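Local structure of putative S41 protease (Bacteroides fragilis NCTC 9343, 3K50) at residues A[27-32]-A[345-350]; A[250-255]-A[285-290]; A[319-324]-A[368-373]. The protein is of unknown function but is probably a serine peptidase of family S41, hydrolysing peptide bonds with a ClpP/crotonase-type domain and carrying a PDZ domain. All coordinates share one frame; numbering follows the deposited sequence.

Contact 1. Residues A[27-32]-A[345-350]; sequences YLWYRD and NLVVCN
L28 and V347 share the one hydrogen bond of this contact. The backbone N of L28 gives its hydrogen to V347 O at 3.0 Å and nearly straight, 173° at the hydrogen. The same oxygen takes a softer CA-H...O contact from Y27 and lies at the edge of the Y27 ring, near its plane, 3.3 Å from CD1. Three groups of two successive residues thus gather round one carbonyl.

The apolar contacts fan out from it. The Y27 ring, its CG anti to the backbone N (chi1 -166°), brings CD1 to 3.4 Å from L346 CD1, the two side chains crossing at about a right angle. L28 packs on V347 and on the strand beyond it: CB lies 3.7 Å from V347 CG1, and CD1 comes to 3.6 Å from V348 O. Its second methyl, CD2, leans on the amide of N350 at 3.7 Å from ND2 and also touches a face of the W29 indole. V347 CG1 lies over the indole near its rim, 4.1 Å from W29 CZ3. The branched end of L28 is therefore held among valine, asparagine and tryptophan.

A type I turn from Y27 to Y30, closed by Y30 N on Y27 O, bends the chain here, just after helix 18-26. The Y27 hydroxyl, at the far end of the ring from V347 O, is hydrogen-bonded to D57 OD2 and to the backbone N of A54. Strand 342-352 also pairs antiparallel with strand 330-336, where V348 and C349 both face A331 in a classic beta bulge, while L346 packs against M23 and E26 of helix 18-26. The turn is thus joined by one backbone bond and a patch of apolar side chains to the antiparallel sheet containing strands 330-336 and 342-352.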
ATOM      1  N   TYR A  27     -11.412  -0.719 -21.511  1.00 31.96           N
ATOM      2  CA  TYR A  27     -10.770  -1.860 -20.900  1.00 29.59           C
ATOM      3  C   TYR A  27      -9.608  -2.406 -21.713  1.00 29.44           C
ATOM      4  O   TYR A  27      -9.749  -2.621 -22.922  1.00 28.25           O
ATOM      5  CB  TYR A  27     -11.808  -2.980 -20.767  1.00 28.90           C
ATOM      6  CG  TYR A  27     -11.492  -4.172 -19.884  1.00 26.39           C
ATOM      7  CD1 TYR A  27     -10.768  -4.041 -18.691  1.00 30.80           C
ATOM      8  CD2 TYR A  27     -12.081  -5.385 -20.136  1.00 21.52           C
ATOM      9  CE1 TYR A  27     -10.548  -5.155 -17.860  1.00 30.52           C
ATOM     10  CE2 TYR A  27     -11.918  -6.517 -19.261  1.00 27.50           C
ATOM     11  CZ  TYR A  27     -11.157  -6.371 -18.126  1.00 31.23           C
ATOM     12  OH  TYR A  27     -11.000  -7.425 -17.251  1.00 26.80           O
ATOM     13  N   LEU A  28      -8.479  -2.678 -21.036  1.00 29.66           N
ATOM     14  CA  LEU A  28      -7.318  -3.270 -21.672  1.00 26.97           C
ATOM     15  C   LEU A  28      -7.731  -4.512 -22.418  1.00 28.39           C
ATOM     16  O   LEU A  28      -7.350  -4.697 -23.585  1.00 28.69           O
ATOM     17  CB  LEU A  28      -6.217  -3.667 -20.669  1.00 26.63           C
ATOM     18  CG  LEU A  28      -4.928  -4.278 -21.228  1.00 29.73           C
ATOM     19  CD1 LEU A  28      -4.168  -3.342 -22.183  1.00 27.19           C
ATOM     20  CD2 LEU A  28      -4.028  -4.750 -20.108  1.00 22.06           C
ATOM     21  N   TRP A  29      -8.536  -5.336 -21.753  1.00 28.83           N
ATOM     22  CA  TRP A  29      -8.905  -6.645 -22.266  1.00 29.56           C
ATOM     23  C   TRP A  29     -10.331  -6.696 -22.821  1.00 27.41           C
ATOM     24  O   TRP A  29     -11.050  -7.665 -22.652  1.00 30.05           O
ATOM     25  CB  TRP A  29      -8.746  -7.661 -21.112  1.00 27.12           C
ATOM     26  CG  TRP A  29      -7.336  -7.885 -20.636  1.00 25.56           C
ATOM     27  CD1 TRP A  29      -6.260  -8.124 -21.436  1.00 29.34           C
ATOM     28  CD2 TRP A  29      -6.830  -7.974 -19.277  1.00 25.54           C
ATOM     29  NE1 TRP A  29      -5.145  -8.282 -20.694  1.00 28.02           N
ATOM     30  CE2 TRP A  29      -5.451  -8.208 -19.371  1.00 27.44           C
ATOM     31  CE3 TRP A  29      -7.386  -7.813 -18.021  1.00 28.71           C
ATOM     32  CZ2 TRP A  29      -4.633  -8.352 -18.258  1.00 34.66           C
ATOM     33  CZ3 TRP A  29      -6.580  -7.945 -16.905  1.00 26.12           C
ATOM     34  CH2 TRP A  29      -5.221  -8.211 -17.021  1.00 28.14           C
ATOM     35  N   TYR A  30     -10.760  -5.654 -23.493  1.00 29.67           N
ATOM     36  CA  TYR A  30     -12.132  -5.622 -23.976  1.00 31.60           C
ATOM     37  C   TYR A  30     -12.416  -6.815 -24.906  1.00 30.83           C
ATOM     38  O   TYR A  30     -13.510  -7.311 -24.960  1.00 32.25           O
ATOM     39  CB  TYR A  30     -12.438  -4.282 -24.676  1.00 31.58           C
ATOM     40  CG  TYR A  30     -11.869  -4.132 -26.070  1.00 33.17           C
ATOM     41  CD1 TYR A  30     -10.604  -3.625 -26.280  1.00 28.82           C
ATOM     42  CD2 TYR A  30     -12.609  -4.526 -27.190  1.00 32.71           C
ATOM     43  CE1 TYR A  30     -10.075  -3.545 -27.571  1.00 24.62           C
ATOM     44  CE2 TYR A  30     -12.091  -4.432 -28.482  1.00 28.01           C
ATOM     45  CZ  TYR A  30     -10.848  -3.933 -28.675  1.00 29.18           C
ATOM     46  OH  TYR A  30     -10.342  -3.848 -29.960  1.00 30.11           O
ATOM     47  N   ARG A  31     -11.434  -7.261 -25.664  1.00 34.45           N
ATOM     48  CA  ARG A  31     -11.673  -8.351 -26.596  1.00 33.79           C
ATOM     49  C   ARG A  31     -11.969  -9.700 -25.933  1.00 35.08           C
ATOM     50  O   ARG A  31     -12.462 -10.626 -26.590  1.00 33.48           O
ATOM     51  CB  ARG A  31     -10.448  -8.527 -27.493  1.00 37.25           C
ATOM     52  CG  ARG A  31     -10.233  -7.441 -28.541  1.00 31.39           C
ATOM     53  CD  ARG A  31      -8.988  -7.815 -29.352  1.00 38.13           C
ATOM     54  NE  ARG A  31      -8.769  -6.867 -30.422  1.00 37.54           N
ATOM     55  CZ  ARG A  31      -9.406  -6.878 -31.591  1.00 39.71           C
ATOM     56  NH1 ARG A  31     -10.314  -7.795 -31.853  1.00 45.95           N
ATOM     57  NH2 ARG A  31      -9.152  -5.948 -32.500  1.00 38.71           N
ATOM     58  N   ASP A  32     -11.603  -9.805 -24.660  1.00 32.59           N
ATOM     59  CA  ASP A  32     -11.724 -11.023 -23.878  1.00 33.34           C
ATOM     60  C   ASP A  32     -12.885 -10.955 -22.881  1.00 33.05           C
ATOM     61  O   ASP A  32     -13.017 -11.814 -22.023  1.00 30.42           O
ATOM     62  CB  ASP A  32     -10.388 -11.292 -23.172  1.00 32.47           C
ATOM     63  CG  ASP A  32      -9.297 -11.634 -24.140  1.00 36.52           C
ATOM     64  OD1 ASP A  32      -9.456 -12.628 -24.872  1.00 51.73           O
ATOM     65  OD2 ASP A  32      -8.289 -10.906 -24.175  1.00 54.37           O
ATOM     66  N   ASN A 345     -12.681   1.256 -10.995  1.00 31.45           N
ATOM     67  CA  ASN A 345     -11.231   1.240 -11.120  1.00 34.30           C
ATOM     68  C   ASN A 345     -10.958   0.117 -12.116  1.00 30.11           C
ATOM     69  O   ASN A 345     -11.043  -1.060 -11.770  1.00 35.30           O
ATOM     70  CB  ASN A 345     -10.561   1.015  -9.782  1.00 33.41           C
ATOM     71  CG  ASN A 345     -10.630   2.261  -8.881  1.00 43.78           C
ATOM     72  OD1 ASN A 345     -11.325   2.285  -7.856  1.00 49.79           O
ATOM     73  ND2 ASN A 345      -9.963   3.308  -9.304  1.00 39.16           N
ATOM     74  N   LEU A 346     -10.758   0.503 -13.378  1.00 32.01           N
ATOM     75  CA  LEU A 346     -10.635  -0.448 -14.487  1.00 28.32           C
ATOM     76  C   LEU A 346      -9.225  -0.662 -15.035  1.00 29.98           C
ATOM     77  O   LEU A 346      -8.492   0.300 -15.198  1.00 29.44           O
ATOM     78  CB  LEU A 346     -11.525   0.059 -15.600  1.00 26.39           C
ATOM     79  CG  LEU A 346     -11.685  -0.779 -16.882  1.00 28.16           C
ATOM     80  CD1 LEU A 346     -12.489  -2.014 -16.582  1.00 31.35           C
ATOM     81  CD2 LEU A 346     -12.413   0.124 -17.951  1.00 31.29           C
ATOM     82  N   VAL A 347      -8.836  -1.909 -15.302  1.00 28.82           N
ATOM     83  CA  VAL A 347      -7.553  -2.171 -15.961  1.00 28.50           C
ATOM     84  C   VAL A 347      -7.596  -1.499 -17.337  1.00 30.71           C
ATOM     85  O   VAL A 347      -8.453  -1.819 -18.167  1.00 30.37           O
ATOM     86  CB  VAL A 347      -7.258  -3.685 -16.134  1.00 27.54           C
ATOM     87  CG1 VAL A 347      -5.987  -3.917 -16.949  1.00 24.82           C
ATOM     88  CG2 VAL A 347      -7.137  -4.357 -14.809  1.00 28.53           C
ATOM     89  N   VAL A 348      -6.655  -0.595 -17.578  1.00 27.58           N
ATOM     90  CA  VAL A 348      -6.546   0.141 -18.842  1.00 27.59           C
ATOM     91  C   VAL A 348      -5.233  -0.141 -19.624  1.00 30.50           C
ATOM     92  O   VAL A 348      -5.240  -0.166 -20.872  1.00 30.40           O
ATOM     93  CB  VAL A 348      -6.718   1.684 -18.616  1.00 31.44           C
ATOM     94  CG1 VAL A 348      -8.165   1.967 -18.169  1.00 24.32           C
ATOM     95  CG2 VAL A 348      -5.643   2.237 -17.662  1.00 26.64           C
ATOM     96  N   CYS A 349      -4.135  -0.417 -18.935  1.00 28.47           N
ATOM     97  CA  CYS A 349      -2.874  -0.680 -19.642  1.00 32.44           C
ATOM     98  C   CYS A 349      -1.911  -1.608 -18.980  1.00 31.87           C
ATOM     99  O   CYS A 349      -1.921  -1.807 -17.783  1.00 30.64           O
ATOM    100  CB  CYS A 349      -2.101   0.610 -19.912  1.00 30.68           C
ATOM    101  SG  CYS A 349      -1.532   1.587 -18.487  1.00 29.32           S
ATOM    102  N   ASN A 350      -1.092  -2.213 -19.837  1.00 31.13           N
ATOM    103  CA  ASN A 350       0.112  -2.917 -19.440  1.00 29.08           C
ATOM    104  C   ASN A 350       1.156  -1.885 -19.031  1.00 30.21           C
ATOM    105  O   ASN A 350       1.125  -0.706 -19.495  1.00 29.66           O
ATOM    106  CB  ASN A 350       0.660  -3.750 -20.602  1.00 29.68           C
ATOM    107  CG  ASN A 350      -0.080  -5.003 -20.791  1.00 33.95           C
ATOM    108  OD1 ASN A 350      -0.031  -5.897 -19.947  1.00 31.59           O
ATOM    109  ND2 ASN A 350      -0.756  -5.103 -21.864  1.00 28.73           N
TER

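Contact 2. Residues A[250-255]-A[285-290]; sequences APADKM and GANLNL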
ATOM      1  N   ALA A 250      17.186   6.417  -8.264  1.00 28.55           N
ATOM      2  CA  ALA A 250      18.032   5.781  -9.242  1.00 29.98           C
ATOM      3  C   ALA A 250      19.477   6.268  -9.293  1.00 29.15           C
ATOM      4  O   ALA A 250      19.782   7.395  -8.855  1.00 31.39           O
ATOM      5  CB  ALA A 250      17.420   5.951 -10.609  1.00 28.06           C
ATOM      6  N   PRO A 251      20.362   5.445  -9.865  1.00 30.08           N
ATOM      7  CA  PRO A 251      21.698   5.978 -10.100  1.00 29.56           C
ATOM      8  C   PRO A 251      21.587   7.177 -11.028  1.00 28.34           C
ATOM      9  O   PRO A 251      20.825   7.152 -12.029  1.00 33.62           O
ATOM     10  CB  PRO A 251      22.408   4.843 -10.849  1.00 30.51           C
ATOM     11  CG  PRO A 251      21.631   3.595 -10.532  1.00 34.00           C
ATOM     12  CD  PRO A 251      20.225   4.032 -10.308  1.00 32.71           C
ATOM     13  N   ALA A 252      22.378   8.187 -10.747  1.00 31.73           N
ATOM     14  CA  ALA A 252      22.416   9.440 -11.486  1.00 29.69           C
ATOM     15  C   ALA A 252      22.755   9.257 -12.980  1.00 34.56           C
ATOM     16  O   ALA A 252      22.265   9.989 -13.835  1.00 37.17           O
ATOM     17  CB  ALA A 252      23.434  10.374 -10.789  1.00 27.21           C
ATOM     18  N   ASP A 253      23.542   8.261 -13.344  1.00 34.56           N
ATOM     19  CA  ASP A 253      23.782   8.083 -14.777  1.00 35.49           C
ATOM     20  C   ASP A 253      22.581   7.519 -15.565  1.00 35.91           C
ATOM     21  O   ASP A 253      22.679   7.305 -16.795  1.00 37.65           O
ATOM     22  CB  ASP A 253      25.062   7.262 -15.032  1.00 36.57           C
ATOM     23  CG  ASP A 253      25.011   5.846 -14.471  1.00 43.96           C
ATOM     24  OD1 ASP A 253      24.016   5.422 -13.850  1.00 42.65           O
ATOM     25  OD2 ASP A 253      26.028   5.150 -14.640  1.00 49.34           O
ATOM     26  N   LYS A 254      21.467   7.235 -14.893  1.00 32.78           N
ATOM     27  CA  LYS A 254      20.279   6.726 -15.569  1.00 31.80           C
ATOM     28  C   LYS A 254      19.278   7.790 -15.971  1.00 32.28           C
ATOM     29  O   LYS A 254      18.265   7.482 -16.621  1.00 29.89           O
ATOM     30  CB  LYS A 254      19.536   5.683 -14.711  1.00 31.25           C
ATOM     31  CG  LYS A 254      20.378   4.496 -14.230  1.00 38.06           C
ATOM     32  CD  LYS A 254      21.193   3.840 -15.274  1.00 32.76           C
ATOM     33  CE  LYS A 254      21.968   2.664 -14.682  1.00 43.45           C
ATOM     34  NZ  LYS A 254      22.971   2.081 -15.594  1.00 35.14           N
HETATM   35  N   MSE A 255      19.558   9.046 -15.652  1.00 33.29           N
HETATM   36  CA  MSE A 255      18.621  10.067 -15.982  1.00 30.60           C
HETATM   37  C   MSE A 255      18.337  10.025 -17.465  1.00 31.81           C
HETATM   38  O   MSE A 255      19.262   9.877 -18.274  1.00 28.61           O
HETATM   39  CB  MSE A 255      19.130  11.444 -15.588  1.00 30.86           C
HETATM   40  CG  MSE A 255      19.291  11.670 -14.068  1.00 32.34           C
HETATM   41 SE   MSE A 255      17.578  11.359 -13.089  0.75 27.20          SE
HETATM   42  CE  MSE A 255      17.836   9.609 -12.469  1.00 30.68           C
ATOM     43  N   GLY A 285      13.116  18.255  -4.549  1.00 28.13           N
ATOM     44  CA  GLY A 285      13.668  17.018  -4.018  1.00 28.95           C
ATOM     45  C   GLY A 285      15.133  16.860  -4.421  1.00 30.43           C
ATOM     46  O   GLY A 285      15.808  17.861  -4.715  1.00 29.43           O
ATOM     47  N   ALA A 286      15.616  15.623  -4.437  1.00 28.46           N
ATOM     48  CA  ALA A 286      17.013  15.283  -4.764  1.00 28.72           C
ATOM     49  C   ALA A 286      17.109  13.859  -5.254  1.00 29.31           C
ATOM     50  O   ALA A 286      16.357  13.024  -4.784  1.00 28.92           O
ATOM     51  CB  ALA A 286      17.903  15.433  -3.497  1.00 30.39           C
ATOM     52  N   ASN A 287      17.990  13.597  -6.232  1.00 30.81           N
ATOM     53  CA  ASN A 287      18.299  12.248  -6.677  1.00 31.55           C
ATOM     54  C   ASN A 287      19.407  11.753  -5.745  1.00 30.65           C
ATOM     55  O   ASN A 287      20.376  12.518  -5.454  1.00 28.07           O
ATOM     56  CB  ASN A 287      18.791  12.199  -8.128  1.00 31.85           C
ATOM     57  CG  ASN A 287      19.424  10.860  -8.450  1.00 31.84           C
ATOM     58  OD1 ASN A 287      20.614  10.680  -8.258  1.00 35.04           O
ATOM     59  ND2 ASN A 287      18.603   9.885  -8.802  1.00 26.50           N
ATOM     60  N   LEU A 288      19.313  10.496  -5.300  1.00 29.74           N
ATOM     61  CA  LEU A 288      20.264  10.004  -4.283  1.00 30.93           C
ATOM     62  C   LEU A 288      21.424   9.182  -4.858  1.00 32.73           C
ATOM     63  O   LEU A 288      22.361   8.818  -4.128  1.00 32.50           O
ATOM     64  CB  LEU A 288      19.527   9.250  -3.153  1.00 28.14           C
ATOM     65  CG  LEU A 288      18.466  10.052  -2.365  1.00 32.99           C
ATOM     66  CD1 LEU A 288      17.940   9.199  -1.178  1.00 30.83           C
ATOM     67  CD2 LEU A 288      18.941  11.409  -1.832  1.00 25.51           C
ATOM     68  N   ASN A 289      21.399   8.963  -6.171  1.00 31.56           N
ATOM     69  CA  ASN A 289      22.423   8.236  -6.840  1.00 30.65           C
ATOM     70  C   ASN A 289      22.740   6.925  -6.181  1.00 34.18           C
ATOM     71  O   ASN A 289      23.914   6.626  -5.945  1.00 35.96           O
ATOM     72  CB  ASN A 289      23.684   9.089  -6.928  1.00 27.35           C
ATOM     73  CG  ASN A 289      24.761   8.496  -7.840  1.00 31.50           C
ATOM     74  OD1 ASN A 289      24.512   7.803  -8.811  1.00 27.90           O
ATOM     75  ND2 ASN A 289      25.961   8.763  -7.495  1.00 30.37           N
ATOM     76  N   LEU A 290      21.721   6.124  -5.897  1.00 33.65           N
ATOM     77  CA  LEU A 290      21.947   4.844  -5.255  1.00 31.85           C
ATOM     78  C   LEU A 290      22.155   3.739  -6.262  1.00 31.65           C
ATOM     79  O   LEU A 290      21.649   3.802  -7.360  1.00 39.71           O
ATOM     80  CB  LEU A 290      20.735   4.467  -4.394  1.00 27.23           C
ATOM     81  CG  LEU A 290      20.302   5.352  -3.232  1.00 30.25           C
ATOM     82  CD1 LEU A 290      18.804   5.077  -3.041  1.00 40.96           C
ATOM     83  CD2 LEU A 290      21.167   5.106  -1.957  1.00 34.34           C
TER
HETATM   84  O   HOH W   1      25.487   7.161 -11.167  1.00 39.33           O
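An Asx turn at N287 meets the 3-10 turn that follows helix 239-249, so the contact joins two connecting loops of the S41 peptidase region: one leads from that helix to strand 258-263, the other into strand 292-297. In the Asx turn the backbone N of N289 gives to N287 OD1 at 2.8 Å, but from above the carbonyl plane and at a bent 130°. That places the two ends of the N287 amide in different roles, OD1 serving its own loop and ND2 crossing to the other.

With CG anti to the backbone N (chi1 166°), N287 carries ND2 to A250 O at 2.8 Å. The bond is nearly straight, and the oxygen sits in the amide plane of N287. ND2 also gives a hydrogen to T247 O, so one amide group grips two carbonyls at the end of helix 239-249. A250 O in addition receives the CA-H of N289, and the selenomethionine methyl M255 CE comes alongside N287 ND2 at 3.8 Å.

N289 returns a bond in the opposite sense. Its OD1 accepts from A252 N at 2.9 Å, 166° at the hydrogen, and the methyl of A252 lies against the same oxygen, with CB 3.4 Å from OD1.

The L290 carbonyl points at the ring of P251, its O 3.2 Å from CG; proline N has no hydrogen to offer it. L288 packs on F216 and F219 of helix 207-221, and L290 on F227 of strand 226-230. A water completes the join: it gives a hydrogen to N289 OD1 at 2.6 Å and accepts one from D253 N.

Contact 3. Residues A[319-324]-A[368-373]; sequences VLIGTK and YEYNED
Y368, on the short strand 368-369, pairs with I321 in a parallel ladder that closes one edge of the mixed sheet of the ClpP/crotonase-like domain. Its CB leaves the sheet on the face of I321, with CG anti to the carbonyl carbon (chi1 -57°). Further out, CD1 lies 4.3 Å from I321 CG1. The next atom, CE1, meets V319 CG1 at 3.8 Å, and this methyl stands at the ring edge, in its plane. I396 of helix 388-398 packs on the same tyrosine.

In the backbone, Y368 N gives to L320 O at 3.1 Å, and G322 N gives to Y368 O at 3.2 Å. The third rung, Y370 N to G322 O, is shorter at 2.9 Å. At the backbone angles of G322 (phi 137°, psi -131°) a CB would collide with the carbonyl O of I321.

I321 and Y370 run side by side and point the same way, I321 CG2 lying 4.0 Å from Y370 CD1. Beyond the ladder T323 sets its methyl CG2 against segment 368-373, and E372 forms salt bridges to R232 and R110. The closest approach of that methyl is T323 CG2 to Y370 O, 3.7 Å.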
ATOM      1  N   VAL A 319      16.521  -5.421  -3.526  1.00 31.77           N
ATOM      2  CA  VAL A 319      16.458  -6.569  -2.645  1.00 29.16           C
ATOM      3  C   VAL A 319      15.133  -6.501  -1.956  1.00 29.07           C
ATOM      4  O   VAL A 319      14.840  -5.514  -1.331  1.00 29.83           O
ATOM      5  CB  VAL A 319      17.606  -6.513  -1.588  1.00 31.50           C
ATOM      6  CG1 VAL A 319      17.407  -7.566  -0.503  1.00 26.48           C
ATOM      7  CG2 VAL A 319      19.046  -6.597  -2.276  1.00 28.19           C
ATOM      8  N   LEU A 320      14.349  -7.559  -2.075  1.00 28.77           N
ATOM      9  CA  LEU A 320      13.024  -7.665  -1.524  1.00 27.03           C
ATOM     10  C   LEU A 320      13.046  -8.483  -0.248  1.00 28.62           C
ATOM     11  O   LEU A 320      13.546  -9.581  -0.248  1.00 26.59           O
ATOM     12  CB  LEU A 320      12.071  -8.299  -2.526  1.00 33.31           C
ATOM     13  CG  LEU A 320      11.928  -7.600  -3.885  1.00 30.57           C
ATOM     14  CD1 LEU A 320      10.918  -8.368  -4.734  1.00 28.74           C
ATOM     15  CD2 LEU A 320      11.557  -6.113  -3.704  1.00 24.80           C
ATOM     16  N   ILE A 321      12.515  -7.884   0.829  1.00 28.33           N
ATOM     17  CA  ILE A 321      12.469  -8.474   2.166  1.00 28.71           C
ATOM     18  C   ILE A 321      11.048  -8.444   2.675  1.00 28.14           C
ATOM     19  O   ILE A 321      10.410  -7.412   2.642  1.00 27.16           O
ATOM     20  CB  ILE A 321      13.397  -7.700   3.134  1.00 25.08           C
ATOM     21  CG1 ILE A 321      14.864  -7.900   2.749  1.00 32.22           C
ATOM     22  CG2 ILE A 321      13.231  -8.178   4.633  1.00 25.75           C
ATOM     23  CD1 ILE A 321      15.801  -6.934   3.468  1.00 39.18           C
ATOM     24  N   GLY A 322      10.511  -9.596   3.089  1.00 28.12           N
ATOM     25  CA  GLY A 322       9.107  -9.632   3.595  1.00 26.18           C
ATOM     26  C   GLY A 322       8.410 -10.845   3.038  1.00 27.59           C
ATOM     27  O   GLY A 322       8.977 -11.910   3.076  1.00 26.92           O
ATOM     28  N   THR A 323       7.202 -10.662   2.471  1.00 27.45           N
ATOM     29  CA  THR A 323       6.429 -11.764   1.900  1.00 27.64           C
ATOM     30  C   THR A 323       6.060 -11.381   0.473  1.00 28.64           C
ATOM     31  O   THR A 323       6.197 -10.235   0.089  1.00 25.79           O
ATOM     32  CB  THR A 323       5.208 -12.148   2.750  1.00 31.20           C
ATOM     33  OG1 THR A 323       4.382 -11.014   3.005  1.00 33.95           O
ATOM     34  CG2 THR A 323       5.638 -12.818   4.123  1.00 27.31           C
ATOM     35  N   LYS A 324       5.581 -12.326  -0.301  1.00 25.58           N
ATOM     36  CA  LYS A 324       5.289 -12.081  -1.726  1.00 30.65           C
ATOM     37  C   LYS A 324       4.296 -10.936  -1.968  1.00 29.65           C
ATOM     38  O   LYS A 324       3.340 -10.746  -1.164  1.00 33.32           O
ATOM     39  CB  LYS A 324       4.846 -13.436  -2.331  1.00 31.71           C
ATOM     40  CG  LYS A 324       4.582 -13.406  -3.773  1.00 43.63           C
ATOM     41  CD  LYS A 324       4.910 -14.688  -4.549  1.00 48.74           C
ATOM     42  CE  LYS A 324       3.808 -15.705  -4.732  1.00 59.96           C
ATOM     43  NZ  LYS A 324       3.955 -16.267  -6.193  1.00 52.76           N
ATOM     44  N   TYR A 368      14.503 -12.414   0.594  1.00 29.58           N
ATOM     45  CA  TYR A 368      14.593 -13.016   1.890  1.00 29.54           C
ATOM     46  C   TYR A 368      13.210 -12.992   2.550  1.00 30.05           C
ATOM     47  O   TYR A 368      12.665 -11.907   2.847  1.00 29.28           O
ATOM     48  CB  TYR A 368      15.591 -12.247   2.763  1.00 30.07           C
ATOM     49  CG  TYR A 368      16.979 -12.138   2.169  1.00 33.35           C
ATOM     50  CD1 TYR A 368      17.294 -11.109   1.296  1.00 35.85           C
ATOM     51  CD2 TYR A 368      17.962 -13.048   2.464  1.00 33.72           C
ATOM     52  CE1 TYR A 368      18.519 -11.003   0.722  1.00 33.45           C
ATOM     53  CE2 TYR A 368      19.224 -12.937   1.905  1.00 29.65           C
ATOM     54  CZ  TYR A 368      19.501 -11.902   1.015  1.00 38.11           C
ATOM     55  OH  TYR A 368      20.757 -11.736   0.431  1.00 35.87           O
ATOM     56  N   GLU A 369      12.654 -14.160   2.846  1.00 26.35           N
ATOM     57  CA  GLU A 369      11.296 -14.218   3.386  1.00 29.78           C
ATOM     58  C   GLU A 369      11.218 -14.047   4.898  1.00 31.07           C
ATOM     59  O   GLU A 369      11.820 -14.833   5.648  1.00 32.16           O
ATOM     60  CB  GLU A 369      10.563 -15.507   2.974  1.00 35.39           C
ATOM     61  CG  GLU A 369       9.094 -15.430   3.374  1.00 34.60           C
ATOM     62  CD  GLU A 369       8.206 -16.478   2.768  1.00 46.02           C
ATOM     63  OE1 GLU A 369       8.667 -17.343   1.978  1.00 45.00           O
ATOM     64  OE2 GLU A 369       7.012 -16.420   3.104  1.00 49.17           O
ATOM     65  N   TYR A 370      10.499 -12.993   5.304  1.00 30.39           N
ATOM     66  CA  TYR A 370      10.238 -12.654   6.682  1.00 29.62           C
ATOM     67  C   TYR A 370       8.765 -12.293   6.846  1.00 31.46           C
ATOM     68  O   TYR A 370       8.292 -11.318   6.253  1.00 27.64           O
ATOM     69  CB  TYR A 370      11.069 -11.439   7.108  1.00 27.98           C
ATOM     70  CG  TYR A 370      12.500 -11.753   7.417  1.00 28.96           C
ATOM     71  CD1 TYR A 370      13.473 -11.762   6.416  1.00 30.48           C
ATOM     72  CD2 TYR A 370      12.910 -12.009   8.732  1.00 32.02           C
ATOM     73  CE1 TYR A 370      14.793 -12.061   6.706  1.00 32.79           C
ATOM     74  CE2 TYR A 370      14.211 -12.328   9.018  1.00 32.17           C
ATOM     75  CZ  TYR A 370      15.150 -12.351   7.991  1.00 33.56           C
ATOM     76  OH  TYR A 370      16.457 -12.646   8.267  1.00 34.95           O
ATOM     77  N   ASN A 371       8.028 -13.120   7.595  1.00 30.32           N
ATOM     78  CA  ASN A 371       6.626 -12.853   7.907  1.00 30.45           C
ATOM     79  C   ASN A 371       6.629 -12.071   9.221  1.00 27.70           C
ATOM     80  O   ASN A 371       6.937 -12.613  10.253  1.00 27.19           O
ATOM     81  CB  ASN A 371       5.834 -14.151   8.093  1.00 29.14           C
ATOM     82  CG  ASN A 371       4.381 -13.911   8.472  1.00 32.32           C
ATOM     83  OD1 ASN A 371       3.916 -12.776   8.635  1.00 41.35           O
ATOM     84  ND2 ASN A 371       3.648 -15.003   8.634  1.00 46.58           N
ATOM     85  N   GLU A 372       6.220 -10.815   9.190  1.00 27.30           N
ATOM     86  CA  GLU A 372       6.278  -9.990  10.387  1.00 25.82           C
ATOM     87  C   GLU A 372       5.451 -10.549  11.565  1.00 29.18           C
ATOM     88  O   GLU A 372       5.798 -10.340  12.731  1.00 30.49           O
ATOM     89  CB  GLU A 372       5.837  -8.588  10.049  1.00 26.62           C
ATOM     90  CG  GLU A 372       4.358  -8.417   9.556  1.00 26.33           C
ATOM     91  CD  GLU A 372       3.988  -6.965   9.205  1.00 30.21           C
ATOM     92  OE1 GLU A 372       4.840  -6.060   9.374  1.00 29.43           O
ATOM     93  OE2 GLU A 372       2.832  -6.721   8.751  1.00 29.77           O
ATOM     94  N   ASP A 373       4.339 -11.230  11.257  1.00 27.90           N
ATOM     95  CA  ASP A 373       3.514 -11.851  12.280  1.00 28.57           C
ATOM     96  C   ASP A 373       4.163 -13.006  13.043  1.00 29.95           C
ATOM     97  O   ASP A 373       3.635 -13.384  14.078  1.00 31.42           O
ATOM     98  CB  ASP A 373       2.178 -12.302  11.708  1.00 32.42           C
ATOM     99  CG  ASP A 373       1.385 -11.154  11.072  1.00 39.50           C
ATOM    100  OD1 ASP A 373       1.582 -10.001  11.465  1.00 32.19           O
ATOM    101  OD2 ASP A 373       0.580 -11.421  10.161  1.00 41.80           O
TER
HETATM  102  O   HOH W   2       5.699 -14.965   0.820  1.00 32.32           O

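Overall arrangement
From the N terminus, the turn 27-32 after helix 18-26 meets strand 342-352 in contact 1, closing a loop of more than 300 residues. Contact 2 is nested wholly inside that loop, between helix 239-249 and strand 292-297. Contact 3 opens later, at strand 317-322, and closes at strand 368-369, beyond contact 1, so the two cross. Contacts 2 and 3 follow in series. None touch: centres lie 26 to 33 Å apart. Contact 1 ties the N-terminal region to the antiparallel sheet that contains strands 330-336 and 342-352; contact 2 joins the outgoing and returning loops between the mixed-sheet domain and strands 258-263 and 273-276; contact 3 closes an edge of the mixed sheet.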